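Local coordinates for CD180 antigen (Mus musculus, PDB 3T6Q), which probably cooperates with MD-1 and TLR4 in the innate immune response of B cells to bacterial lipopolysaccharide, leading to NF-kappa-B activation, at residues C561-I566 against V601-C605; Y265-I269 against H289-L293; L64-Y70 against V87-L93; I439-F445 against T469-L475; I362-C368 against L389-T393. All coordinates share one frame; numbering follows the deposited sequence.

Interaction 1 of 5, residues C561-I566 against V601-C605; sequences CTCSNI and VTLSC
Cys563 and Cys605 form a disulfide of the LRRCT module, the cap that closes the C-terminal end of the leucine-rich-repeat horseshoe. Their SG atoms are 2.1 Å apart. The torsion about the S-S bond is -92°, close to the relaxed value near a right angle. In both cysteines SG lies anti to the carbonyl carbon and beside the backbone N. Each sulfur thus leaves its chain in the same way to meet the other. Ile566 lies against this bridge, with CG2 3.7 Å from Cys605 SG.

Leu603 lies against the chain that leads into the bridge. Across the contact it meets mainly backbone. Its CD1 branch lies 3.4 Å from Thr562 C and 3.7 Å from Cys561 O. Further along, Val601 CG2 approaches Cys561 SG at 4.3 Å. No hydrogen bond joins 561-566 to 601-605, so the link is covalent and apolar. The bend at Thr562 is held locally. Ser564 N donates to Thr562 OG1 over 3.1 Å in an ST turn, and Thr562 OG1 also bonds to Asp560.

The loop 561-566 runs from strand 559-560 into helix 566-574. Cys561 is itself joined to Cys587, at the start of strand 587-589. Leu569 of the helix receives both Cys561 and Leu603, and Lys573 NZ bonds to Val601 O. Segment 601-605 is thus held against helix 566-574 by these contacts as well as by the disulfide.

Interaction 2 of 5, residues Y265-I269 against H289-L293; sequences YFFNI and HLSEL
The Tyr265 ring turns its edge onto one face of the His289 imidazole. The planes meet at 64° and the centroids are 5.2 Å apart, a T-shaped pair. Tyr265 CD2 is the leading bump, 3.6 Å from His289 CG. With CG anti to the backbone N (chi1 -169°), the tyrosine ring extends far enough to meet the imidazole.

Next along, Phe267 sets its CB against the backbone of the other turn, 3.2 Å from His289 O. This oxygen also lies near the plane of the phenyl ring, at its edge. On the inner side the knobs are aliphatic. Leu290 CD2 packs against Phe266 CB at 3.8 Å. Ile269 CD1 reaches into the hollow beside Leu290 and Leu293, and lies 4.1 Å from Leu293 CD2.

No direct hydrogen bond crosses here. Two waters link the backbones instead. One accepts from Asn268 N and from Ser291 N (2.9 Å) and donates to Glu292 O. The other accepts from Ile269 N and donates to Glu292 O at 2.8 Å. Phe266 also packs on Leu285, and Ile269 on Phe274. Stacking of successive loops around an apolar core is typical of the leucine-rich-repeat solenoid, here repeats 8 and 9.

Interaction 3 of 5, residues L64-Y70 against V87-L93; sequences LTRCQIY and VLTANPL
Asn91 OD1 is gripped by two backbone N-H groups of the preceding turn. Cys67 N lies 2.9 Å from it and Ile69 N 3.0 Å. They arrive from opposite faces of the amide plane, and the Ile69 bond is the straighter, at 170° at the hydrogen against 137°. Asn91 is the asparagine of the LxxLxLxxNxL motif of leucine-rich repeat 3, and Cys67 holds the matching place in repeat 2.

The amide nitrogen is held too. Asn91 ND2 donates to Leu64 O at 2.8 Å, almost straight at 174°, and also to Leu88 O of its own type II turn, from above that carbonyl plane. Four bonds fix the rotation of this buried group. Backbone bonds extend the match, Leu64 N to Val87 O and Arg66 N to Thr89 O.

Beside the amide the apolar side chains pack. Leu64 CD1 lies alongside Leu88 CD2 at 3.8 Å, and Ile69 CG2 beside Leu93 CD2 at 3.7 Å. Ala90 O sits over one face of the Arg66 guanidinium, whose NE bonds to the backbone of another protein's chain. Pro92 CG lies over one face of the Tyr70 ring, 3.6 Å from its centroid and offset toward the rim, a CH-pi contact.

Interaction 4 of 5, residues I439-F445 against T469-L475; sequences ISSEQLF and TNSLQTL
Ile439 O is the acceptor for two donors of one residue. Ser471 OG reaches it at 2.8 Å and Ser471 N at 2.9 Å, both from the same face of the carbonyl plane. The OG bond depends on chi1 68°, which sets OG between the backbone N and the carbonyl carbon. Ser471 CB is 2.9 Å from Ser441 O, a tight and possibly strained contact. Its OG lies at the edge of the Phe445 ring, 3.2 Å from CE2.

Phe445 carries the apolar part. Its CB meets Leu475 CD2 at 3.9 Å. Leu472 CD2 lies 4.2 Å from both Phe445 CE2 and Ile439 CG2. One ring face is covered by Leu444 CG, over the centre. These loops belong to leucine-rich repeats 15 and 16 of the horseshoe, and their leucines and phenylalanine enter the shared core. There Phe445, Leu472 and Leu475 all touch Leu454 of strand 453-455.

Water links the two backbones further. One molecule accepts from Phe445 N and Thr474 OG1 and donates to Glu442 O and Ser471 O, four bonds that tie the two loops. A second joins Glu442 O to Asn470 O.

An Asx turn at Asn470 probably helps to fix the start of this turn, and so the placing of Ser471. Asn470 OD1 accepts from Leu472 N at 2.8 Å, in the carbonyl plane. Asn470 ND2 bonds in turn to Gln467 O and to Ala495 O in the next repeat.

Interaction 5 of 5, residues I362-C368 against L389-T393; sequences IETSDCC and LSLKT
Leu389 and Thr364 form a parallel bridge between repeats 12 and 13 of the leucine-rich-repeat horseshoe. The CD2 branch of Leu389 does most of the touching, 3.9 Å from Ile362 CG2 and 3.8 Å from Thr364 CG2. Both pairs cross at a slant. Thr364 is turned with OG1 anti to the backbone N (chi1 -177°). This puts CG2 between the backbone N and the carbonyl carbon, where it meets the leucine. It also brings OG1 round to accept from Asp366 N at 3.3 Å, an ST turn at the corner of the chain.

Beyond the corner, Cys367 and Cys368 form a vicinal disulfide. The peptide bond between them is cis, and together these close a tight eight-membered ring. Leu391 packs on it, with CD2 3.7 Å from Cys367 CB. Cys368 SG touches the same branch.

At the outer edge, Asp366 and Lys392 cross at about a right angle. The lysine presents carbon to the carboxylate, with CE 3.5 Å from Asp366 OD2. A bend in the last torsion, chi4 -60°, accompanies an NZ that stays 4.8 Å from OD2. The opposite charges are near, and probably attract weakly, without a salt bridge. Ser390 turns its CB to Ser365 O at 3.2 Å. On the far side of strand 389-391, Leu389 and Leu391 rest on Leu412 of strand 412-413. The backbones are joined twice: Ser390 N donates to Thr364 O, and Cys367 N donates to Ser390 O at 3.0 Å.

Interactions 2, 3, 4 and 5 each join neighbouring turns of the leucine-rich-repeat solenoid. Interaction 1 lies within the cap that closes it. None touches another. The closest, 4 and 5, have centres about 20 Å apart; the farthest, 1 and 2, about 71 Å. Interaction 3 is the buried one; a side-chain amide bonded at both ends helps to hold it, with backbone bonds and apolar packing. The other four are partly buried. Interaction 4 combines a doubly used carbonyl with bridging water, while interaction 2 has water alone between its backbones. Interaction 5 has a short parallel bridge and leucine packing on a vicinal disulfide, and interaction 1 a disulfide between its segments.

Interaction 1 of 5, residues C561-I566 against V601-C605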
# COMPACT_ATOMS: atom_id res chain seq x y z
N CYS A 561 58.37 5.86 15.91
CA CYS A 561 58.33 5.03 17.13
C CYS A 561 59.67 4.30 17.39
O CYS A 561 59.70 3.09 17.65
CB CYS A 561 57.16 4.03 17.09
SG CYS A 561 55.55 4.87 16.98
N THR A 562 60.75 5.07 17.35
CA THR A 562 62.09 4.61 17.67
C THR A 562 62.56 5.35 18.91
O THR A 562 61.87 6.25 19.37
CB THR A 562 63.05 4.92 16.50
OG1 THR A 562 63.31 6.33 16.47
CG2 THR A 562 62.47 4.47 15.17
N CYS A 563 63.75 5.00 19.42
CA CYS A 563 64.40 5.71 20.53
C CYS A 563 64.72 7.17 20.23
O CYS A 563 64.86 7.97 21.15
CB CYS A 563 65.67 4.97 21.02
SG CYS A 563 65.30 3.35 21.75
N SER A 564 64.82 7.51 18.93
CA SER A 564 65.05 8.89 18.53
C SER A 564 63.82 9.75 18.95
O SER A 564 63.92 10.97 19.04
CB SER A 564 65.28 9.02 17.02
OG SER A 564 66.37 8.22 16.56
N ASN A 565 62.69 9.09 19.16
CA ASN A 565 61.47 9.81 19.58
C ASN A 565 60.97 9.51 21.02
O ASN A 565 59.80 9.81 21.32
CB ASN A 565 60.36 9.55 18.55
CG ASN A 565 59.37 10.74 18.40
OD1 ASN A 565 59.66 11.88 18.80
ND2 ASN A 565 58.20 10.47 17.78
N ILE A 566 61.83 8.95 21.91
CA ILE A 566 61.30 8.43 23.21
C ILE A 566 60.62 9.47 24.06
O ILE A 566 59.64 9.13 24.69
CB ILE A 566 62.30 7.80 24.26
CG1 ILE A 566 63.73 8.01 23.91
CG2 ILE A 566 61.84 6.41 24.71
CD1 ILE A 566 64.16 9.41 24.22
N VAL A 601 52.49 1.24 22.11
CA VAL A 601 53.95 1.16 22.03
C VAL A 601 54.63 1.41 23.38
O VAL A 601 54.36 2.43 24.03
CB VAL A 601 54.54 2.19 21.02
CG1 VAL A 601 56.07 2.27 21.17
CG2 VAL A 601 54.16 1.82 19.60
N THR A 602 55.53 0.50 23.77
CA THR A 602 56.46 0.75 24.89
C THR A 602 57.87 0.34 24.51
O THR A 602 58.12 -0.83 24.19
CB THR A 602 56.05 0.06 26.21
OG1 THR A 602 54.63 -0.04 26.30
CG2 THR A 602 56.59 0.85 27.42
N LEU A 603 58.79 1.30 24.53
CA LEU A 603 60.17 1.04 24.19
C LEU A 603 60.98 1.09 25.45
O LEU A 603 60.59 1.74 26.41
CB LEU A 603 60.74 2.10 23.24
CG LEU A 603 60.08 2.38 21.88
CD1 LEU A 603 60.95 3.37 21.14
CD2 LEU A 603 59.93 1.12 21.08
N SER A 604 62.12 0.41 25.42
CA SER A 604 63.12 0.53 26.45
C SER A 604 64.42 0.93 25.76
O SER A 604 64.92 0.19 24.91
CB SER A 604 63.29 -0.82 27.17
OG SER A 604 64.14 -0.66 28.29
N CYS A 605 64.96 2.09 26.11
CA CYS A 605 66.10 2.63 25.37
C CYS A 605 67.37 2.70 26.24
O CYS A 605 68.49 2.54 25.73
CB CYS A 605 65.74 3.99 24.76
SG CYS A 605 64.36 3.92 23.54

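Interaction 2 of 5, residues Y265-I269 against H289-L293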
# COMPACT_ATOMS: atom_id res chain seq x y z
N TYR A 265 4.71 27.57 -11.58
CA TYR A 265 5.11 28.31 -12.77
C TYR A 265 4.61 29.76 -12.73
O TYR A 265 3.50 30.04 -13.18
CB TYR A 265 4.63 27.59 -14.03
CG TYR A 265 5.20 28.10 -15.33
CD1 TYR A 265 4.36 28.61 -16.34
CD2 TYR A 265 6.58 28.06 -15.58
CE1 TYR A 265 4.88 29.06 -17.54
CE2 TYR A 265 7.11 28.51 -16.79
CZ TYR A 265 6.24 29.01 -17.75
OH TYR A 265 6.73 29.46 -18.95
N PHE A 266 5.45 30.66 -12.19
CA PHE A 266 5.12 32.08 -12.11
C PHE A 266 5.50 32.91 -13.35
O PHE A 266 4.75 33.80 -13.70
CB PHE A 266 5.71 32.74 -10.86
CG PHE A 266 4.96 32.46 -9.56
CD1 PHE A 266 4.18 33.47 -8.95
CD2 PHE A 266 5.08 31.23 -8.89
CE1 PHE A 266 3.52 33.21 -7.72
CE2 PHE A 266 4.43 30.98 -7.67
CZ PHE A 266 3.64 31.97 -7.09
N PHE A 267 6.62 32.61 -14.02
CA PHE A 267 7.04 33.35 -15.26
C PHE A 267 5.99 34.31 -15.87
O PHE A 267 4.84 33.91 -16.10
CB PHE A 267 7.53 32.36 -16.34
CG PHE A 267 7.97 33.02 -17.62
CD1 PHE A 267 7.16 32.99 -18.77
CD2 PHE A 267 9.20 33.70 -17.70
CE1 PHE A 267 7.56 33.61 -19.95
CE2 PHE A 267 9.60 34.33 -18.88
CZ PHE A 267 8.78 34.28 -20.01
N ASN A 268 6.37 35.57 -16.13
CA ASN A 268 5.44 36.57 -16.73
C ASN A 268 4.23 36.88 -15.83
O ASN A 268 3.07 36.97 -16.23
CB ASN A 268 4.97 36.23 -18.17
CG ASN A 268 4.39 37.46 -18.90
OD1 ASN A 268 3.42 37.36 -19.66
ND2 ASN A 268 4.96 38.60 -18.65
N ILE A 269 4.58 37.06 -14.58
CA ILE A 269 3.70 37.37 -13.50
C ILE A 269 3.00 38.76 -13.66
O ILE A 269 3.61 39.73 -14.10
CB ILE A 269 4.62 37.29 -12.25
CG1 ILE A 269 3.88 37.30 -10.96
CG2 ILE A 269 5.63 38.44 -12.22
CD1 ILE A 269 4.88 37.21 -9.83
N HIS A 289 10.59 29.84 -12.08
CA HIS A 289 10.80 30.32 -13.49
C HIS A 289 10.69 31.82 -13.66
O HIS A 289 10.34 32.31 -14.73
CB HIS A 289 9.85 29.61 -14.44
CG HIS A 289 9.92 28.12 -14.32
ND1 HIS A 289 10.74 27.36 -15.09
CD2 HIS A 289 9.30 27.24 -13.41
CE1 HIS A 289 10.62 26.06 -14.73
NE2 HIS A 289 9.73 25.99 -13.71
N LEU A 290 10.97 32.58 -12.60
CA LEU A 290 10.98 34.06 -12.70
C LEU A 290 12.18 34.59 -13.47
O LEU A 290 13.33 34.21 -13.17
CB LEU A 290 10.97 34.69 -11.29
CG LEU A 290 9.76 34.47 -10.38
CD1 LEU A 290 10.00 34.96 -8.91
CD2 LEU A 290 8.56 35.18 -10.99
N SER A 291 11.93 35.48 -14.44
CA SER A 291 13.02 36.15 -15.17
C SER A 291 13.07 37.63 -14.78
O SER A 291 14.06 38.32 -15.05
CB SER A 291 12.80 36.02 -16.68
OG SER A 291 11.53 36.55 -17.02
N GLU A 292 12.00 38.12 -14.16
CA GLU A 292 11.92 39.52 -13.70
C GLU A 292 10.63 39.68 -12.88
O GLU A 292 9.72 38.86 -13.00
CB GLU A 292 11.92 40.54 -14.88
CG GLU A 292 10.67 40.55 -15.77
CD GLU A 292 10.74 41.61 -16.86
OE1 GLU A 292 10.06 42.64 -16.76
OE2 GLU A 292 11.51 41.44 -17.82
N LEU A 293 10.58 40.76 -12.10
CA LEU A 293 9.37 41.15 -11.37
C LEU A 293 9.02 42.57 -11.79
O LEU A 293 9.90 43.41 -11.93
CB LEU A 293 9.58 41.05 -9.85
CG LEU A 293 9.83 39.67 -9.21
CD1 LEU A 293 10.14 39.81 -7.76
CD2 LEU A 293 8.60 38.75 -9.35
O HOH W 1 9.29 36.37 -15.11
O HOH W 2 7.57 38.19 -14.70

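Interaction 3 of 5, residues L64-Y70 against V87-L93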
# COMPACT_ATOMS: atom_id res chain seq x y z
N LEU A 64 12.77 -0.77 14.77
CA LEU A 64 12.45 -2.04 14.12
C LEU A 64 12.10 -1.83 12.59
O LEU A 64 11.35 -2.61 12.00
CB LEU A 64 11.28 -2.66 14.87
CG LEU A 64 11.56 -2.97 16.36
CD1 LEU A 64 10.25 -3.24 17.10
CD2 LEU A 64 12.54 -4.11 16.53
N THR A 65 12.66 -0.79 11.99
CA THR A 65 12.47 -0.49 10.55
C THR A 65 12.74 -1.72 9.69
O THR A 65 13.79 -2.35 9.83
CB THR A 65 13.43 0.63 10.10
OG1 THR A 65 13.03 1.85 10.70
CG2 THR A 65 13.44 0.78 8.54
N ARG A 66 11.78 -2.06 8.84
CA ARG A 66 11.94 -3.13 7.86
C ARG A 66 12.53 -4.43 8.48
O ARG A 66 13.59 -4.93 8.04
CB ARG A 66 12.71 -2.67 6.61
CG ARG A 66 12.64 -3.73 5.48
CD ARG A 66 12.93 -3.26 4.06
NE ARG A 66 11.87 -2.38 3.58
CZ ARG A 66 10.83 -2.75 2.85
NH1 ARG A 66 9.95 -1.86 2.51
NH2 ARG A 66 10.66 -4.02 2.49
N CYS A 67 11.85 -4.95 9.49
CA CYS A 67 12.25 -6.20 10.16
C CYS A 67 11.37 -7.39 9.76
O CYS A 67 11.36 -8.41 10.44
CB CYS A 67 12.21 -6.04 11.70
SG CYS A 67 13.75 -5.25 12.23
N GLN A 68 10.60 -7.22 8.69
CA GLN A 68 9.70 -8.29 8.22
C GLN A 68 8.67 -8.73 9.28
O GLN A 68 8.26 -9.90 9.34
CB GLN A 68 10.54 -9.47 7.66
CG GLN A 68 11.34 -9.08 6.43
CD GLN A 68 12.26 -10.17 5.95
OE1 GLN A 68 13.46 -9.97 5.84
NE2 GLN A 68 11.71 -11.34 5.67
N ILE A 69 8.21 -7.79 10.10
CA ILE A 69 7.24 -8.09 11.14
C ILE A 69 5.83 -8.10 10.56
O ILE A 69 5.40 -7.11 9.98
CB ILE A 69 7.29 -7.03 12.27
CG1 ILE A 69 8.68 -7.03 12.90
CG2 ILE A 69 6.20 -7.30 13.30
CD1 ILE A 69 8.95 -5.69 13.66
N TYR A 70 5.14 -9.25 10.67
CA TYR A 70 3.75 -9.39 10.24
C TYR A 70 2.78 -9.32 11.41
O TYR A 70 1.63 -8.98 11.20
CB TYR A 70 3.55 -10.74 9.51
CG TYR A 70 4.27 -10.78 8.17
CD1 TYR A 70 3.61 -10.44 7.00
CD2 TYR A 70 5.62 -11.15 8.09
CE1 TYR A 70 4.26 -10.49 5.76
CE2 TYR A 70 6.30 -11.16 6.86
CZ TYR A 70 5.60 -10.84 5.69
OH TYR A 70 6.23 -10.87 4.44
N VAL A 87 10.07 2.87 16.32
CA VAL A 87 10.01 2.98 14.85
C VAL A 87 9.59 1.61 14.27
O VAL A 87 10.35 0.66 14.37
CB VAL A 87 11.37 3.35 14.27
CG1 VAL A 87 11.29 3.64 12.76
CG2 VAL A 87 11.98 4.58 14.99
N LEU A 88 8.39 1.53 13.70
CA LEU A 88 7.90 0.27 13.09
C LEU A 88 7.74 0.40 11.57
O LEU A 88 7.02 -0.36 10.92
CB LEU A 88 6.55 -0.14 13.72
CG LEU A 88 6.80 -0.83 15.10
CD1 LEU A 88 5.51 -0.73 15.90
CD2 LEU A 88 7.27 -2.29 14.95
N THR A 89 8.37 1.43 11.04
CA THR A 89 8.31 1.76 9.63
C THR A 89 8.67 0.56 8.73
O THR A 89 9.62 -0.16 9.02
CB THR A 89 9.27 2.93 9.36
OG1 THR A 89 8.70 4.08 10.02
CG2 THR A 89 9.38 3.22 7.82
N ALA A 90 7.91 0.40 7.64
CA ALA A 90 8.22 -0.54 6.55
C ALA A 90 8.12 -2.02 6.96
O ALA A 90 8.86 -2.87 6.44
CB ALA A 90 9.57 -0.25 5.89
N ASN A 91 7.22 -2.30 7.90
CA ASN A 91 6.89 -3.69 8.29
C ASN A 91 5.52 -4.05 7.73
O ASN A 91 4.58 -3.26 7.82
CB ASN A 91 6.92 -3.89 9.83
CG ASN A 91 8.32 -3.91 10.35
OD1 ASN A 91 9.06 -4.89 10.12
ND2 ASN A 91 8.74 -2.81 10.97
N PRO A 92 5.38 -5.26 7.15
CA PRO A 92 4.08 -5.58 6.53
C PRO A 92 3.03 -6.11 7.53
O PRO A 92 2.62 -7.30 7.50
CB PRO A 92 4.48 -6.68 5.51
CG PRO A 92 5.63 -7.40 6.21
CD PRO A 92 6.42 -6.26 6.84
N LEU A 93 2.55 -5.21 8.40
CA LEU A 93 1.81 -5.65 9.58
C LEU A 93 0.42 -6.12 9.19
O LEU A 93 -0.32 -5.43 8.52
CB LEU A 93 1.67 -4.49 10.60
CG LEU A 93 2.99 -3.92 11.12
CD1 LEU A 93 2.76 -2.68 12.00
CD2 LEU A 93 3.72 -5.00 11.90
O HOH W 3 9.78 -5.53 6.61

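Interaction 4 of 5, residues I439-F445 against T469-L475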
# COMPACT_ATOMS: atom_id res chain seq x y z
N ILE A 439 48.32 35.38 1.34
CA ILE A 439 48.10 35.70 2.75
C ILE A 439 49.36 36.29 3.37
O ILE A 439 49.42 36.51 4.59
CB ILE A 439 47.66 34.44 3.53
CG1 ILE A 439 46.46 33.78 2.84
CG2 ILE A 439 47.27 34.78 4.96
CD1 ILE A 439 45.29 34.74 2.66
N SER A 440 50.38 36.56 2.56
CA SER A 440 51.59 37.18 3.14
C SER A 440 51.51 38.72 3.16
O SER A 440 52.30 39.37 3.88
CB SER A 440 52.85 36.72 2.39
OG SER A 440 52.87 37.33 1.11
N SER A 441 50.57 39.31 2.38
CA SER A 441 50.43 40.78 2.29
C SER A 441 50.06 41.39 3.66
O SER A 441 49.04 41.02 4.24
CB SER A 441 49.37 41.15 1.29
OG SER A 441 49.17 42.57 1.34
N GLU A 442 50.88 42.31 4.17
CA GLU A 442 50.73 42.81 5.55
C GLU A 442 49.45 43.62 5.74
O GLU A 442 48.90 43.65 6.84
CB GLU A 442 51.91 43.72 5.96
CG GLU A 442 53.27 43.07 5.90
CD GLU A 442 54.35 44.06 6.28
OE1 GLU A 442 54.36 44.50 7.45
OE2 GLU A 442 55.17 44.40 5.40
N GLN A 443 48.99 44.26 4.66
CA GLN A 443 47.82 45.16 4.69
C GLN A 443 46.49 44.45 4.38
O GLN A 443 45.40 45.02 4.54
CB GLN A 443 48.01 46.30 3.66
CG GLN A 443 49.29 47.14 3.85
CD GLN A 443 50.52 46.63 3.07
OE1 GLN A 443 51.52 47.34 2.98
NE2 GLN A 443 50.47 45.41 2.53
N LEU A 444 46.56 43.20 3.97
CA LEU A 444 45.34 42.52 3.46
C LEU A 444 44.16 42.57 4.42
O LEU A 444 43.01 42.83 4.00
CB LEU A 444 45.65 41.08 3.00
CG LEU A 444 44.45 40.21 2.56
CD1 LEU A 444 43.90 40.83 1.29
CD2 LEU A 444 44.93 38.78 2.31
N PHE A 445 44.46 42.37 5.71
CA PHE A 445 43.42 42.30 6.75
C PHE A 445 43.32 43.49 7.67
O PHE A 445 42.71 43.38 8.74
CB PHE A 445 43.52 41.00 7.57
CG PHE A 445 43.27 39.75 6.72
CD1 PHE A 445 42.09 39.63 5.97
CD2 PHE A 445 44.21 38.75 6.64
CE1 PHE A 445 41.87 38.50 5.18
CE2 PHE A 445 43.99 37.60 5.88
CZ PHE A 445 42.83 37.49 5.13
N THR A 469 56.42 38.22 9.09
CA THR A 469 55.44 39.21 8.63
C THR A 469 54.47 38.56 7.67
O THR A 469 54.87 37.92 6.68
CB THR A 469 56.09 40.45 7.97
OG1 THR A 469 56.79 40.04 6.81
CG2 THR A 469 57.08 41.10 8.92
N ASN A 470 53.19 38.70 8.00
CA ASN A 470 52.15 38.08 7.19
C ASN A 470 50.84 38.89 7.38
O ASN A 470 50.79 39.79 8.24
CB ASN A 470 52.03 36.60 7.58
CG ASN A 470 51.67 36.42 9.05
OD1 ASN A 470 50.56 36.80 9.48
ND2 ASN A 470 52.58 35.83 9.84
N SER A 471 49.81 38.60 6.60
CA SER A 471 48.53 39.35 6.76
C SER A 471 47.83 39.17 8.11
O SER A 471 47.02 40.01 8.49
CB SER A 471 47.54 38.94 5.68
OG SER A 471 47.16 37.59 5.91
N LEU A 472 48.13 38.07 8.83
CA LEU A 472 47.37 37.70 10.04
C LEU A 472 47.72 38.50 11.27
O LEU A 472 46.92 38.57 12.20
CB LEU A 472 47.53 36.20 10.36
CG LEU A 472 47.26 35.21 9.23
CD1 LEU A 472 47.74 33.83 9.68
CD2 LEU A 472 45.77 35.16 8.86
N GLN A 473 48.90 39.10 11.30
CA GLN A 473 49.40 39.73 12.52
C GLN A 473 48.58 40.98 12.97
O GLN A 473 48.74 41.44 14.09
CB GLN A 473 50.91 40.03 12.41
CG GLN A 473 51.83 38.82 12.16
CD GLN A 473 52.38 38.16 13.43
OE1 GLN A 473 51.62 37.79 14.31
NE2 GLN A 473 53.71 37.98 13.51
N THR A 474 47.68 41.48 12.11
CA THR A 474 46.74 42.55 12.51
C THR A 474 45.45 42.08 13.19
O THR A 474 44.63 42.91 13.58
CB THR A 474 46.33 43.45 11.30
OG1 THR A 474 45.64 42.68 10.29
CG2 THR A 474 47.53 44.18 10.70
N LEU A 475 45.26 40.76 13.33
CA LEU A 475 43.97 40.23 13.81
C LEU A 475 44.01 39.91 15.32
O LEU A 475 43.92 38.76 15.75
CB LEU A 475 43.54 39.00 12.95
CG LEU A 475 43.42 39.35 11.45
CD1 LEU A 475 43.22 38.09 10.62
CD2 LEU A 475 42.29 40.35 11.18
O HOH W 4 46.67 42.38 7.45
O HOH W 5 50.11 42.33 9.11
O HOH W 6 42.78 44.20 11.31

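Interaction 5 of 5, residues I362-C368 against L389-T393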
# COMPACT_ATOMS: atom_id res chain seq x y z
N ILE A 362 28.59 35.50 -10.22
CA ILE A 362 28.74 36.94 -10.28
C ILE A 362 30.23 37.18 -10.54
O ILE A 362 31.10 36.51 -9.90
CB ILE A 362 28.31 37.60 -8.94
CG1 ILE A 362 26.77 37.50 -8.76
CG2 ILE A 362 28.83 39.04 -8.81
CD1 ILE A 362 26.36 37.56 -7.28
N GLU A 363 30.49 38.13 -11.44
CA GLU A 363 31.88 38.55 -11.78
C GLU A 363 31.91 40.09 -11.84
O GLU A 363 31.01 40.72 -12.40
CB GLU A 363 32.32 37.94 -13.13
CG GLU A 363 33.83 38.07 -13.44
CD GLU A 363 34.23 39.41 -14.10
OE1 GLU A 363 35.45 39.79 -14.07
OE2 GLU A 363 33.32 40.11 -14.63
N THR A 364 32.96 40.71 -11.31
CA THR A 364 33.06 42.16 -11.44
C THR A 364 34.50 42.68 -11.29
O THR A 364 35.29 42.11 -10.55
CB THR A 364 32.08 42.91 -10.47
OG1 THR A 364 32.15 44.33 -10.69
CG2 THR A 364 32.44 42.62 -9.03
N SER A 365 34.80 43.76 -12.00
CA SER A 365 36.09 44.49 -11.84
C SER A 365 36.17 45.39 -10.59
O SER A 365 37.25 45.91 -10.25
CB SER A 365 36.34 45.38 -13.06
OG SER A 365 35.49 46.52 -13.05
N ASP A 366 35.05 45.60 -9.89
CA ASP A 366 35.05 46.54 -8.74
C ASP A 366 33.86 46.26 -7.82
O ASP A 366 32.75 46.72 -8.07
CB ASP A 366 35.05 47.98 -9.30
CG ASP A 366 35.22 49.07 -8.23
OD1 ASP A 366 35.09 48.82 -7.02
OD2 ASP A 366 35.46 50.24 -8.65
N CYS A 367 34.10 45.52 -6.75
CA CYS A 367 33.03 45.13 -5.81
C CYS A 367 33.47 45.74 -4.47
O CYS A 367 34.67 45.92 -4.27
CB CYS A 367 32.96 43.59 -5.72
SG CYS A 367 31.38 42.92 -5.06
N CYS A 368 32.54 46.10 -3.56
CA CYS A 368 31.10 45.90 -3.70
C CYS A 368 30.31 47.17 -3.36
O CYS A 368 29.12 47.06 -3.11
CB CYS A 368 30.64 44.76 -2.80
SG CYS A 368 31.55 43.20 -3.03
N LEU A 389 35.82 38.28 -8.15
CA LEU A 389 35.51 39.61 -7.72
C LEU A 389 36.83 40.35 -7.47
O LEU A 389 37.73 39.83 -6.76
CB LEU A 389 34.70 39.57 -6.40
CG LEU A 389 33.45 38.68 -6.42
CD1 LEU A 389 32.75 38.73 -5.05
CD2 LEU A 389 32.46 39.13 -7.52
N SER A 390 36.95 41.54 -8.03
CA SER A 390 38.12 42.40 -7.78
C SER A 390 37.71 43.35 -6.67
O SER A 390 36.68 44.02 -6.79
CB SER A 390 38.46 43.18 -9.04
OG SER A 390 38.77 42.28 -10.09
N LEU A 391 38.51 43.40 -5.62
CA LEU A 391 38.21 44.28 -4.47
C LEU A 391 39.32 45.32 -4.31
O LEU A 391 40.50 44.96 -4.20
CB LEU A 391 38.05 43.48 -3.17
CG LEU A 391 37.24 42.18 -3.17
CD1 LEU A 391 37.30 41.54 -1.79
CD2 LEU A 391 35.79 42.46 -3.55
N LYS A 392 38.94 46.59 -4.31
CA LYS A 392 39.88 47.67 -3.96
C LYS A 392 39.82 47.95 -2.43
O LYS A 392 39.03 47.35 -1.71
CB LYS A 392 39.60 48.92 -4.78
CG LYS A 392 39.79 48.74 -6.29
CD LYS A 392 39.07 49.85 -7.07
CE LYS A 392 38.86 49.49 -8.55
NZ LYS A 392 40.14 49.23 -9.27
N THR A 393 40.67 48.87 -1.94
CA THR A 393 40.64 49.20 -0.52
C THR A 393 39.24 49.68 -0.12
O THR A 393 38.57 50.37 -0.88
CB THR A 393 41.73 50.25 -0.20
OG1 THR A 393 43.00 49.58 -0.15
CG2 THR A 393 41.47 50.91 1.18
O HOH W 7 37.39 40.14 -11.42
O HOH W 8 36.41 47.65 -4.64